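Local coordinates for protein exodeoxyribonuclease III (Methanosarcina mazei, PDB 5J8N) that probably cuts DNA at abasic sites and trims duplex DNA from 3' ends, as a magnesium-dependent repair nuclease of the AP/ExoA family, at residues G150-A155 against L221-V226; H156-L161 against E176-M181; M86-F91 against Y129-D134; N66-V71 against D92-F97. The protein carries 3 engineered substitutions. All coordinates share one frame; numbering follows the deposited sequence. Where two conformers were deposited one is given.

Interaction 1 (G150-A155 against L221-V226)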
loop_
_atom_site.group_PDB
_atom_site.type_symbol
_atom_site.label_atom_id
_atom_site.label_comp_id
_atom_site.label_asym_id
_atom_site.label_seq_id
_atom_site.Cartn_x
_atom_site.Cartn_y
_atom_site.Cartn_z
ATOM N N GLY A 150 1.073 -0.450 -1.114
ATOM C CA GLY A 150 0.348 -0.375 0.143
ATOM C C GLY A 150 1.263 -0.058 1.284
ATOM O O GLY A 150 2.388 0.456 1.138
ATOM N N ASP A 151 0.716 -0.307 2.471
ATOM C CA ASP A 151 1.329 0.052 3.743
ATOM C C ASP A 151 2.014 -1.180 4.256
ATOM O O ASP A 151 1.341 -2.122 4.711
ATOM C CB ASP A 151 0.232 0.553 4.663
ATOM C CG ASP A 151 0.682 0.846 6.043
ATOM O OD1 ASP A 151 1.880 0.769 6.355
ATOM O OD2 ASP A 151 -0.212 1.179 6.877
ATOM N N VAL A 152 3.339 -1.176 4.156
ATOM C CA VAL A 152 4.148 -2.325 4.574
ATOM C C VAL A 152 4.302 -2.309 6.099
ATOM O O VAL A 152 4.677 -3.324 6.697
ATOM C CB VAL A 152 5.497 -2.228 3.832
ATOM C CG1 VAL A 152 6.494 -3.299 4.286
ATOM C CG2 VAL A 152 5.239 -2.327 2.324
ATOM N N ASN A 153 4.072 -1.157 6.747
ATOM C CA ASN A 153 4.224 -1.041 8.205
ATOM C C ASN A 153 5.643 -1.338 8.681
ATOM O O ASN A 153 5.847 -1.644 9.865
ATOM C CB ASN A 153 3.183 -1.903 8.967
ATOM C CG ASN A 153 1.969 -1.099 9.371
ATOM O OD1 ASN A 153 2.108 -0.033 9.966
ATOM N ND2 ASN A 153 0.780 -1.553 8.968
ATOM N N THR A 154 6.622 -1.123 7.779
ATOM C CA THR A 154 8.044 -1.224 8.113
ATOM C C THR A 154 8.816 -0.198 7.321
ATOM O O THR A 154 8.492 0.010 6.129
ATOM C CB THR A 154 8.596 -2.661 7.770
ATOM O OG1 THR A 154 7.884 -3.631 8.552
ATOM C CG2 THR A 154 10.082 -2.794 8.112
ATOM N N ALA A 155 9.778 0.466 7.976
ATOM C CA ALA A 155 10.747 1.335 7.307
ATOM C C ALA A 155 11.959 0.474 6.989
ATOM O O ALA A 155 12.568 -0.098 7.890
ATOM C CB ALA A 155 11.122 2.533 8.246
ATOM N N LEU A 221 6.603 4.168 5.369
ATOM C CA LEU A 221 5.907 2.886 5.567
ATOM C C LEU A 221 5.175 2.418 4.333
ATOM O O LEU A 221 4.742 1.266 4.287
ATOM C CB LEU A 221 4.871 3.007 6.698
ATOM C CG LEU A 221 5.458 3.503 8.035
ATOM C CD1 LEU A 221 4.371 3.546 9.084
ATOM C CD2 LEU A 221 6.579 2.540 8.504
ATOM N N ASP A 222 4.989 3.334 3.367
ATOM C CA ASP A 222 4.145 3.060 2.198
ATOM C C ASP A 222 5.018 3.022 0.985
ATOM O O ASP A 222 5.883 3.893 0.793
ATOM C CB ASP A 222 3.068 4.155 2.070
ATOM C CG ASP A 222 2.239 4.213 3.310
ATOM O OD1 ASP A 222 1.299 3.388 3.437
ATOM O OD2 ASP A 222 2.562 5.028 4.201
ATOM N N TYR A 223 4.772 2.035 0.110
ATOM C CA TYR A 223 5.667 1.735 -1.005
ATOM C C TYR A 223 4.868 1.311 -2.229
ATOM O O TYR A 223 3.719 0.854 -2.099
ATOM C CB TYR A 223 6.589 0.565 -0.646
ATOM C CG TYR A 223 7.468 0.709 0.572
ATOM C CD1 TYR A 223 6.942 0.583 1.861
ATOM C CD2 TYR A 223 8.852 0.860 0.428
ATOM C CE1 TYR A 223 7.749 0.675 2.988
ATOM C CE2 TYR A 223 9.692 0.970 1.562
ATOM C CZ TYR A 223 9.108 0.832 2.825
ATOM O OH TYR A 223 9.953 0.871 3.917
ATOM N N VAL A 224 5.496 1.430 -3.380
ATOM C CA VAL A 224 5.010 0.660 -4.530
ATOM C C VAL A 224 6.194 -0.126 -5.024
ATOM O O VAL A 224 7.246 0.423 -5.389
ATOM C CB VAL A 224 4.385 1.508 -5.666
ATOM C CG1 VAL A 224 3.765 0.585 -6.703
ATOM C CG2 VAL A 224 3.333 2.496 -5.121
ATOM N N PHE A 225 6.073 -1.448 -5.042
ATOM C CA PHE A 225 7.086 -2.352 -5.562
ATOM C C PHE A 225 6.708 -2.832 -6.932
ATOM O O PHE A 225 5.508 -2.950 -7.245
ATOM C CB PHE A 225 7.256 -3.566 -4.656
ATOM C CG PHE A 225 7.494 -3.217 -3.216
ATOM C CD1 PHE A 225 8.771 -2.835 -2.785
ATOM C CD2 PHE A 225 6.464 -3.256 -2.332
ATOM C CE1 PHE A 225 8.992 -2.517 -1.422
ATOM C CE2 PHE A 225 6.665 -2.947 -0.968
ATOM C CZ PHE A 225 7.944 -2.549 -0.534
ATOM N N VAL A 226 7.699 -3.076 -7.754
ATOM C CA VAL A 226 7.433 -3.735 -9.068
ATOM C C VAL A 226 8.361 -4.901 -9.225
ATOM O O VAL A 226 9.509 -4.894 -8.769
ATOM C CB VAL A 226 7.561 -2.771 -10.263
ATOM C CG1 VAL A 226 6.516 -1.618 -10.132
ATOM C CG2 VAL A 226 9.003 -2.222 -10.428
#
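Gly150 and Tyr223 pair at the end of a central antiparallel strand pair, where the chain leaves strand 146-149 and enters an active-site loop of the exonuclease III fold. Gly150 N bonds to Tyr223 O at 3.1 Å, and Tyr223 N returns a bond to Gly150 O. One step on, Asp151 and Asp222 form a non-hydrogen-bonded pair. Their side chains share one face of the sheet, and Asp222 OD1 lies 3.3 Å from Asp151 CB. The two carboxylates have separate partners: Asp151 OD2 takes a bond from Asn10, and Asp222 OD2 is hydrogen-bonded to Ser204 OG and His248 ND1. Val152 N then reaches Leu221 O at 2.8 Å. Asp151 OD1 receives a weak bond from Asn153 N at 2.9 Å.

The Tyr223 side chain crosses Val152 at about a right angle. Val152 CG2 sits 3.4 Å from Tyr223 CD1 and meets the edge of the Phe225 ring at CE2, 3.6 Å away. With CG anti to the carbonyl carbon (chi1 -58°), the tyrosine ring runs alongside Val152 toward Thr154, and its OH donates to Thr154 O at 2.8 Å. That oxygen lies near the ring plane. A phenylalanine at Tyr223 would probably keep the packing on Val152 but leave Thr154 O without this donor and His156 N without its weak acceptor. Leu221 CD2 fills in beside the Thr154 backbone. The Gly-Asp-x-Asn loop beside an aspartate paired with a histidine is consistent with the active site of the exonuclease III family, where Asp151, Asn153 and Asp222 are predicted to act.

Interaction 2 (H156-L161 against E176-M181)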
loop_
_atom_site.group_PDB
_atom_site.type_symbol
_atom_site.label_atom_id
_atom_site.label_comp_id
_atom_site.label_asym_id
_atom_site.label_seq_id
_atom_site.Cartn_x
_atom_site.Cartn_y
_atom_site.Cartn_z
ATOM N N HIS A 156 12.316 0.405 5.698
ATOM C CA HIS A 156 13.281 -0.603 5.270
ATOM C C HIS A 156 14.669 -0.346 5.846
ATOM O O HIS A 156 15.301 -1.250 6.442
ATOM C CB HIS A 156 13.318 -0.619 3.742
ATOM C CG HIS A 156 14.162 -1.702 3.176
ATOM N ND1 HIS A 156 14.510 -1.731 1.839
ATOM C CD2 HIS A 156 14.756 -2.772 3.751
ATOM C CE1 HIS A 156 15.278 -2.788 1.621
ATOM N NE2 HIS A 156 15.442 -3.437 2.760
ATOM N N LYS A 157 15.182 0.867 5.664
ATOM C CA LYS A 157 16.575 1.219 5.978
ATOM C C LYS A 157 16.573 2.421 6.932
ATOM O O LYS A 157 15.533 3.073 7.133
ATOM C CB LYS A 157 17.392 1.544 4.698
ATOM C CG LYS A 157 17.443 0.377 3.723
ATOM C CD LYS A 157 18.174 0.786 2.436
ATOM C CE LYS A 157 18.200 -0.312 1.396
ATOM N NZ LYS A 157 19.341 -1.254 1.637
ATOM N N GLU A 158 17.724 2.705 7.540
ATOM C CA GLU A 158 17.831 3.848 8.450
ATOM C C GLU A 158 17.403 5.135 7.763
ATOM O O GLU A 158 16.795 5.994 8.407
ATOM C CB GLU A 158 19.252 3.962 9.009
ATOM C CG GLU A 158 19.571 2.816 10.004
ATOM C CD GLU A 158 20.846 3.038 10.787
ATOM O OE1 GLU A 158 21.320 4.191 10.823
ATOM O OE2 GLU A 158 21.378 2.040 11.339
ATOM N N ILE A 159 17.666 5.268 6.463
ATOM C CA ILE A 159 17.284 6.486 5.751
ATOM C C ILE A 159 15.753 6.592 5.640
ATOM O O ILE A 159 15.243 7.682 5.306
ATOM C CB ILE A 159 17.947 6.525 4.353
ATOM C CG1 ILE A 159 17.954 7.902 3.726
ATOM C CG2 ILE A 159 17.399 5.481 3.401
ATOM C CD1 ILE A 159 18.698 7.910 2.422
ATOM N N ASP A 160 15.019 5.494 5.911
ATOM C CA ASP A 160 13.566 5.515 5.766
ATOM C C ASP A 160 12.817 5.988 7.007
ATOM O O ASP A 160 11.592 5.961 7.028
ATOM C CB ASP A 160 13.082 4.142 5.339
ATOM C CG ASP A 160 13.584 3.785 3.965
ATOM O OD1 ASP A 160 13.341 4.620 3.053
ATOM O OD2 ASP A 160 14.226 2.728 3.758
ATOM N N LEU A 161 13.500 6.478 8.030
ATOM C CA LEU A 161 12.802 7.167 9.115
ATOM C C LEU A 161 13.699 8.206 9.745
ATOM O O LEU A 161 14.923 8.164 9.626
ATOM C CB LEU A 161 12.249 6.183 10.194
ATOM C CG LEU A 161 13.227 5.509 11.161
ATOM C CD1 LEU A 161 12.433 4.754 12.282
ATOM C CD2 LEU A 161 14.112 4.491 10.394
ATOM N N GLU A 176 14.445 -8.040 12.124
ATOM C CA GLU A 176 13.848 -9.129 11.383
ATOM C C GLU A 176 12.849 -8.647 10.328
ATOM O O GLU A 176 12.673 -9.269 9.277
ATOM C CB GLU A 176 13.188 -10.109 12.357
ATOM C CG GLU A 176 12.205 -9.420 13.324
ATOM C CD GLU A 176 12.804 -9.035 14.695
ATOM O OE1 GLU A 176 12.063 -9.197 15.708
ATOM O OE2 GLU A 176 13.989 -8.598 14.812
ATOM N N GLU A 177 12.179 -7.536 10.601
ATOM C CA GLU A 177 11.261 -6.972 9.624
ATOM C C GLU A 177 12.034 -6.393 8.419
ATOM O O GLU A 177 11.648 -6.580 7.237
ATOM C CB GLU A 177 10.409 -5.898 10.263
ATOM C CG GLU A 177 9.524 -6.441 11.368
ATOM C CD GLU A 177 8.917 -5.338 12.205
ATOM O OE1 GLU A 177 9.639 -4.372 12.551
ATOM O OE2 GLU A 177 7.705 -5.444 12.503
ATOM N N ARG A 178 13.094 -5.646 8.732
ATOM C CA ARG A 178 13.965 -5.065 7.709
ATOM C C ARG A 178 14.600 -6.187 6.885
ATOM O O ARG A 178 14.702 -6.048 5.646
ATOM C CB ARG A 178 15.021 -4.204 8.372
ATOM C CG ARG A 178 14.400 -3.016 9.158
ATOM C CD ARG A 178 15.456 -2.336 10.002
ATOM N NE ARG A 178 16.497 -1.770 9.126
ATOM C CZ ARG A 178 17.693 -1.379 9.544
ATOM N NH1 ARG A 178 18.048 -1.483 10.838
ATOM N NH2 ARG A 178 18.551 -0.872 8.662
ATOM N N ALA A 179 14.967 -7.290 7.549
ATOM C CA ALA A 179 15.630 -8.418 6.875
ATOM C C ALA A 179 14.620 -9.032 5.918
ATOM O O ALA A 179 14.981 -9.495 4.816
ATOM C CB ALA A 179 16.142 -9.446 7.872
ATOM N N TRP A 180 13.358 -9.111 6.329
ATOM C CA TRP A 180 12.365 -9.671 5.413
ATOM C C TRP A 180 12.268 -8.791 4.169
ATOM O O TRP A 180 12.159 -9.314 3.054
ATOM C CB TRP A 180 10.982 -9.849 6.069
ATOM C CG TRP A 180 10.019 -10.320 5.021
ATOM C CD1 TRP A 180 9.845 -11.610 4.598
ATOM C CD2 TRP A 180 9.215 -9.502 4.153
ATOM N NE1 TRP A 180 8.950 -11.632 3.541
ATOM C CE2 TRP A 180 8.548 -10.356 3.261
ATOM C CE3 TRP A 180 8.952 -8.140 4.092
ATOM C CZ2 TRP A 180 7.635 -9.887 2.297
ATOM C CZ3 TRP A 180 8.052 -7.654 3.132
ATOM C CH2 TRP A 180 7.412 -8.543 2.221
ATOM N N MET A 181 12.285 -7.460 4.313
ATOM C CA MET A 181 12.252 -6.593 3.136
ATOM C C MET A 181 13.471 -6.839 2.243
ATOM O O MET A 181 13.339 -6.872 1.009
ATOM C CB MET A 181 12.169 -5.160 3.576
ATOM C CG MET A 181 10.798 -4.808 4.243
ATOM S SD MET A 181 10.498 -3.049 4.383
ATOM C CE MET A 181 10.237 -2.632 2.677
HETATM O O HOH W 1 17.800 -2.396 6.152
#
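His156 packs on Arg178 and Met181 where the loop after strand 146-149 runs past helix 175-186, in the exonuclease III-like fold. The tight part is on the inner side. Met181 CB stands over one face of the His156 ring, 3.9 Å from its centroid and 28° off the ring normal, a CH-pi contact. The closest ring atom is CD2, at 3.5 Å from Met181 CB. Met181 SD lies 3.8 Å from His156 CB, and the bend at chi3 (71°) folds the methyl CE back over the same carbon. The sulfur meets the ring obliquely. His156 has its CG anti to the backbone N, and its NE2 is hydrogen-bonded to Asp182 one residue further along the helix. This fixes the turn of the imidazole.

The outer side is looser and wetter. Lys157 and Glu158 are exposed and only brush Arg178. Glu158 OE2 stays 4.9 Å from Arg178 NH2, so the opposite charges are close without touching. The 3-10 turn 158-160 is braced within its own segment, where Lys157 N bonds to Asp160 OD2. Asp160 OD1 in turn forms salt bridges to Arg194 and Arg220. The aliphatic part of Arg178 runs alongside His156 O, and that oxygen also receives a bond from a water, which accepts a weak one from Arg178 NH2. Arg178 NE donates directly to His156 O at 3.0 Å, with the oxygen 9° out of the guanidinium plane.

Interaction 3 (M86-F91 against Y129-D134)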
loop_
_atom_site.group_PDB
_atom_site.type_symbol
_atom_site.label_atom_id
_atom_site.label_comp_id
_atom_site.label_asym_id
_atom_site.label_seq_id
_atom_site.Cartn_x
_atom_site.Cartn_y
_atom_site.Cartn_z
ATOM N N MET A 86 -5.410 -13.857 -0.537
ATOM C CA MET A 86 -4.398 -14.747 -1.089
ATOM C C MET A 86 -4.827 -16.196 -1.197
ATOM O O MET A 86 -4.101 -17.034 -1.758
ATOM C CB MET A 86 -3.122 -14.695 -0.241
ATOM C CG MET A 86 -2.391 -13.416 -0.344
ATOM S SD MET A 86 -0.836 -13.356 0.650
ATOM C CE MET A 86 -1.420 -13.079 2.336
ATOM N N GLY A 87 -5.985 -16.511 -0.621
ATOM C CA GLY A 87 -6.459 -17.872 -0.521
ATOM C C GLY A 87 -5.999 -18.633 0.713
ATOM O O GLY A 87 -5.920 -19.859 0.711
ATOM N N ILE A 88 -5.689 -17.894 1.772
ATOM C CA ILE A 88 -5.328 -18.506 3.058
ATOM C C ILE A 88 -6.237 -17.890 4.102
ATOM O O ILE A 88 -6.136 -16.689 4.341
ATOM C CB ILE A 88 -3.862 -18.255 3.423
ATOM C CG1 ILE A 88 -2.951 -18.905 2.355
ATOM C CG2 ILE A 88 -3.558 -18.785 4.846
ATOM C CD1 ILE A 88 -1.545 -18.441 2.427
ATOM N N GLU A 89 -7.108 -18.686 4.688
ATOM C CA GLU A 89 -8.230 -18.121 5.492
ATOM C C GLU A 89 -7.731 -17.222 6.617
ATOM O O GLU A 89 -8.313 -16.143 6.857
ATOM C CB GLU A 89 -9.134 -19.236 6.043
ATOM C CG GLU A 89 -10.423 -18.722 6.718
ATOM C CD GLU A 89 -10.236 -18.303 8.195
ATOM O OE1 GLU A 89 -9.392 -18.906 8.904
ATOM O OE2 GLU A 89 -10.949 -17.374 8.655
ATOM N N VAL A 90 -6.686 -17.622 7.329
ATOM C CA VAL A 90 -6.283 -16.872 8.514
ATOM C C VAL A 90 -5.778 -15.483 8.110
ATOM O O VAL A 90 -5.840 -14.537 8.936
ATOM C CB VAL A 90 -5.231 -17.661 9.342
ATOM C CG1 VAL A 90 -3.895 -17.735 8.594
ATOM C CG2 VAL A 90 -5.068 -17.065 10.717
ATOM N N PHE A 91 -5.363 -15.282 6.854
ATOM C CA PHE A 91 -5.015 -13.948 6.379
ATOM C C PHE A 91 -6.178 -13.299 5.644
ATOM O O PHE A 91 -6.449 -12.063 5.823
ATOM C CB PHE A 91 -3.763 -14.010 5.452
ATOM C CG PHE A 91 -2.572 -14.624 6.128
ATOM C CD1 PHE A 91 -2.164 -14.157 7.380
ATOM C CD2 PHE A 91 -1.880 -15.691 5.567
ATOM C CE1 PHE A 91 -1.095 -14.724 8.044
ATOM C CE2 PHE A 91 -0.820 -16.291 6.261
ATOM C CZ PHE A 91 -0.424 -15.805 7.513
ATOM N N TYR A 129 3.903 -11.728 5.867
ATOM C CA TYR A 129 4.992 -11.389 4.939
ATOM C C TYR A 129 5.412 -12.682 4.189
ATOM O O TYR A 129 5.610 -12.629 2.963
ATOM C CB TYR A 129 6.185 -10.857 5.729
ATOM C CG TYR A 129 6.172 -9.390 6.078
ATOM C CD1 TYR A 129 5.319 -8.454 5.442
ATOM C CD2 TYR A 129 7.096 -8.928 6.995
ATOM C CE1 TYR A 129 5.406 -7.063 5.755
ATOM C CE2 TYR A 129 7.193 -7.560 7.293
ATOM C CZ TYR A 129 6.344 -6.649 6.672
ATOM O OH TYR A 129 6.464 -5.314 6.988
ATOM N N ASP A 130 5.585 -13.800 4.897
ATOM C CA ASP A 130 6.042 -15.039 4.247
ATOM C C ASP A 130 5.029 -15.503 3.207
ATOM O O ASP A 130 5.389 -15.904 2.099
ATOM C CB ASP A 130 6.229 -16.125 5.298
ATOM C CG ASP A 130 7.464 -15.911 6.154
ATOM O OD1 ASP A 130 8.384 -15.203 5.695
ATOM O OD2 ASP A 130 7.524 -16.500 7.270
ATOM N N ALA A 131 3.739 -15.462 3.561
ATOM C CA ALA A 131 2.693 -15.905 2.642
ATOM C C ALA A 131 2.637 -14.993 1.442
ATOM O O ALA A 131 2.484 -15.455 0.332
ATOM C CB ALA A 131 1.331 -15.965 3.334
ATOM N N PHE A 132 2.689 -13.680 1.656
ATOM C CA PHE A 132 2.730 -12.781 0.554
ATOM C C PHE A 132 3.915 -13.020 -0.382
ATOM O O PHE A 132 3.725 -13.024 -1.618
ATOM C CB PHE A 132 2.762 -11.327 1.082
ATOM C CG PHE A 132 3.325 -10.352 0.039
ATOM C CD1 PHE A 132 2.553 -10.011 -1.045
ATOM C CD2 PHE A 132 4.638 -9.896 0.103
ATOM C CE1 PHE A 132 3.070 -9.146 -2.061
ATOM C CE2 PHE A 132 5.151 -9.083 -0.910
ATOM C CZ PHE A 132 4.393 -8.759 -1.988
ATOM N N LEU A 133 5.104 -13.241 0.170
ATOM C CA LEU A 133 6.260 -13.415 -0.706
ATOM C C LEU A 133 6.072 -14.669 -1.553
ATOM O O LEU A 133 6.344 -14.654 -2.768
ATOM C CB LEU A 133 7.537 -13.488 0.132
ATOM C CG LEU A 133 8.807 -13.642 -0.717
ATOM C CD1 LEU A 133 8.848 -12.587 -1.813
ATOM C CD2 LEU A 133 9.998 -13.579 0.224
ATOM N N ASP A 134 5.543 -15.723 -0.967
ATOM C CA ASP A 134 5.345 -16.928 -1.762
ATOM C C ASP A 134 4.290 -16.717 -2.836
ATOM O O ASP A 134 4.436 -17.213 -3.976
ATOM C CB ASP A 134 4.954 -18.122 -0.868
ATOM C CG ASP A 134 6.116 -18.642 -0.025
ATOM O OD1 ASP A 134 7.282 -18.296 -0.276
ATOM O OD2 ASP A 134 5.866 -19.375 0.928
#
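Ala131 of helix 119-141 faces three apolar side chains of the turn and short helix that follow strand 81-84. The contact is apolar throughout, and it falls into an aliphatic group, a sulfur group and an aromatic one.

In the aliphatic group, the end of Ile88, CD1, reaches Ala131 CB at 3.9 Å. Ile88 is the N-cap residue of helix 89-92.

The sulfur group belongs to Met86. Its SD rests against the helix backbone, 3.6 Å from Phe132 CA. The chain bends at chi3 (-78°), turning the methyl CE back toward Ala131 CB, 4.1 Å away. Phe132 itself leads away from Met86, into a cluster with Phe112 and Phe184.

The aromatic group is Phe91. Its CE2 corner comes obliquely to Ala131 CB at 3.6 Å. Tyr124 and Phe128, from the same long helix as Ala131, meet the Phe91 ring edge-to-face and hold it in place.

Ala131 is the common point of all three groups, and its small methyl lets them come close to the helix. The arrangement is packing of a turn and the short helix 89-92 against the long helix 119-141, at the surface of a DNase I-like domain.

Interaction 4 (N66-V71 against D92-F97)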
loop_
_atom_site.group_PDB
_atom_site.type_symbol
_atom_site.label_atom_id
_atom_site.label_comp_id
_atom_site.label_asym_id
_atom_site.label_seq_id
_atom_site.Cartn_x
_atom_site.Cartn_y
_atom_site.Cartn_z
ATOM N N ASN A 66 -15.423 -5.877 12.567
ATOM C CA ASN A 66 -15.966 -4.589 12.159
ATOM C C ASN A 66 -15.052 -3.436 12.585
ATOM O O ASN A 66 -14.407 -3.516 13.639
ATOM C CB ASN A 66 -17.330 -4.383 12.779
ATOM C CG ASN A 66 -18.271 -5.495 12.420
ATOM O OD1 ASN A 66 -18.337 -5.887 11.251
ATOM N ND2 ASN A 66 -18.982 -6.035 13.414
ATOM N N GLY A 67 -14.944 -2.408 11.756
ATOM C CA GLY A 67 -14.113 -1.245 12.021
ATOM C C GLY A 67 -12.609 -1.478 11.959
ATOM O O GLY A 67 -11.796 -0.816 12.657
ATOM N N TYR A 68 -12.184 -2.429 11.132
ATOM C CA TYR A 68 -10.821 -2.891 11.163
ATOM C C TYR A 68 -10.310 -3.134 9.780
ATOM O O TYR A 68 -11.006 -3.758 8.998
ATOM C CB TYR A 68 -10.811 -4.216 11.948
ATOM C CG TYR A 68 -9.453 -4.836 12.165
ATOM C CD1 TYR A 68 -8.544 -4.236 13.027
ATOM C CD2 TYR A 68 -9.091 -6.007 11.516
ATOM C CE1 TYR A 68 -7.271 -4.767 13.219
ATOM C CE2 TYR A 68 -7.856 -6.554 11.743
ATOM C CZ TYR A 68 -6.975 -5.957 12.601
ATOM O OH TYR A 68 -5.746 -6.546 12.827
ATOM N N SER A 69 -9.076 -2.747 9.511
ATOM C CA SER A 69 -8.393 -3.128 8.288
ATOM C C SER A 69 -9.250 -2.750 7.067
ATOM O O SER A 69 -9.892 -1.698 7.078
ATOM C CB SER A 69 -8.050 -4.624 8.395
ATOM O OG SER A 69 -7.292 -5.043 7.253
ATOM N N GLY A 70 -9.274 -3.554 6.012
ATOM C CA GLY A 70 -10.038 -3.278 4.790
ATOM C C GLY A 70 -9.216 -2.522 3.778
ATOM O O GLY A 70 -8.429 -1.607 4.103
ATOM N N VAL A 71 -9.357 -2.912 2.509
ATOM C CA VAL A 71 -8.670 -2.209 1.408
ATOM C C VAL A 71 -9.601 -2.062 0.212
ATOM O O VAL A 71 -10.578 -2.812 0.094
ATOM C CB VAL A 71 -7.367 -2.911 0.940
ATOM C CG1 VAL A 71 -6.362 -3.054 2.057
ATOM C CG2 VAL A 71 -7.638 -4.275 0.300
ATOM N N ASP A 92 -6.927 -14.057 4.858
ATOM C CA ASP A 92 -8.004 -13.464 4.053
ATOM C C ASP A 92 -9.068 -12.866 4.980
ATOM O O ASP A 92 -9.650 -11.805 4.619
ATOM C CB ASP A 92 -8.643 -14.512 3.097
ATOM C CG ASP A 92 -7.665 -15.028 2.035
ATOM O OD1 ASP A 92 -6.557 -14.570 1.960
ATOM O OD2 ASP A 92 -8.078 -15.953 1.329
ATOM N N ARG A 93 -9.269 -13.429 6.159
ATOM C CA ARG A 93 -10.360 -12.997 7.027
ATOM C C ARG A 93 -10.088 -11.593 7.616
ATOM O O ARG A 93 -10.972 -11.008 8.251
ATOM C CB ARG A 93 -10.605 -14.007 8.151
ATOM C CG ARG A 93 -9.718 -13.867 9.403
ATOM C CD ARG A 93 -10.232 -14.694 10.636
ATOM N NE ARG A 93 -9.887 -16.114 10.576
ATOM C CZ ARG A 93 -9.212 -16.792 11.513
ATOM N NH1 ARG A 93 -8.783 -16.202 12.618
ATOM N NH2 ARG A 93 -8.964 -18.079 11.338
ATOM N N GLU A 94 -8.881 -11.075 7.435
ATOM C CA GLU A 94 -8.570 -9.727 7.927
ATOM C C GLU A 94 -8.695 -8.663 6.853
ATOM O O GLU A 94 -8.491 -7.485 7.136
ATOM C CB GLU A 94 -7.189 -9.704 8.569
ATOM C CG GLU A 94 -7.169 -10.531 9.860
ATOM C CD GLU A 94 -6.029 -10.159 10.811
ATOM O OE1 GLU A 94 -5.227 -9.229 10.549
ATOM O OE2 GLU A 94 -5.895 -10.909 11.833
ATOM N N GLY A 95 -9.069 -9.029 5.643
ATOM C CA GLY A 95 -9.376 -8.027 4.609
ATOM C C GLY A 95 -8.259 -7.079 4.294
ATOM O O GLY A 95 -8.489 -5.851 4.114
ATOM N N ARG A 96 -7.064 -7.637 4.105
ATOM C CA ARG A 96 -5.852 -6.870 3.897
ATOM C C ARG A 96 -5.315 -6.911 2.491
ATOM O O ARG A 96 -4.301 -6.272 2.236
ATOM C CB ARG A 96 -4.737 -7.430 4.810
ATOM C CG ARG A 96 -5.002 -7.255 6.269
ATOM C CD ARG A 96 -3.843 -7.883 7.052
ATOM N NE ARG A 96 -4.174 -7.624 8.429
ATOM C CZ ARG A 96 -3.989 -6.465 9.011
ATOM N NH1 ARG A 96 -3.385 -5.484 8.353
ATOM N NH2 ARG A 96 -4.382 -6.296 10.290
ATOM N N PHE A 97 -5.949 -7.660 1.578
ATOM C CA PHE A 97 -5.323 -8.002 0.311
ATOM C C PHE A 97 -6.360 -7.995 -0.774
ATOM O O PHE A 97 -7.361 -8.711 -0.710
ATOM C CB PHE A 97 -4.680 -9.383 0.448
ATOM C CG PHE A 97 -3.970 -9.877 -0.762
ATOM C CD1 PHE A 97 -4.665 -10.438 -1.808
ATOM C CD2 PHE A 97 -2.562 -9.816 -0.811
ATOM C CE1 PHE A 97 -3.944 -10.981 -2.954
ATOM C CE2 PHE A 97 -1.865 -10.351 -1.915
ATOM C CZ PHE A 97 -2.577 -10.878 -2.967
HETATM O O HOH W 2 -6.770 -9.174 13.824
#
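Ser69 OG donates to Glu94 O at 2.7 Å, the shortest polar bond between two loops of the DNase I-like fold. These loops precede strands 71-75 and 97-101. OG lies anti to the backbone N (chi1 -176°), which sends it straight at the carbonyl oxygen. The next polar group is centred on Arg96. It grips Glu94 side-on, with NE at 2.9 Å and NH2 at 3.1 Å from the same atom, OE1, close to the guanidinium plane. Arg121 gives OE1 a further salt bridge. Arg96 NH2 also makes a weak bond to Tyr68 OH at 2.9 Å, with the ring and guanidinium planes 85° apart. A water links Tyr68 OH to Glu94 OE2. Arg96 NH1 bonds to the backbone O of Tyr111, a predicted active-site residue. A leucine at Arg96 would probably leave Tyr68 OH and Tyr111 O without this donor, and Glu94 with one positive partner fewer. Ser69 OG stands over one face of the guanidinium, about 4.0 Å above its plane. Gly70 N makes a weak bond to Gly95 O at 3.1 Å, where the two backbones come nearest. Gly95 closes a type I turn from Asp92 with a left-handed backbone that suits a residue without a side chain.

Further out the contact becomes packing. Val71 spreads its two methyls along the other segment: CG2 lies near Phe97 N, and CG1 lies 3.8 Å from Arg96 O.

Overall arrangement
Along the chain, interactions 4 and 3 cross, since their segments alternate, and both close before interaction 1 opens. Interaction 2 falls within the stretch that interaction 1 spans. Interactions 3 and 4 have centres about 13 Å apart and meet through Asp92 with Met86 and Gly87. Interactions 1 and 2, about 11 Å apart, touch where Tyr223 meets Met181 and His156. Helix 119-141 links interactions 1, 2 and 3: Tyr129 bonds to the 150-155 loop, and Trp180 of helix 175-186 packs on Tyr129 and Phe132. Strands 97-101, 146-149 and 218-227 belong to one mixed sheet. Interaction 1 holds part of the predicted active site, interaction 4 lies beside it through Tyr111, and interactions 2 and 3 are packing contacts farther out.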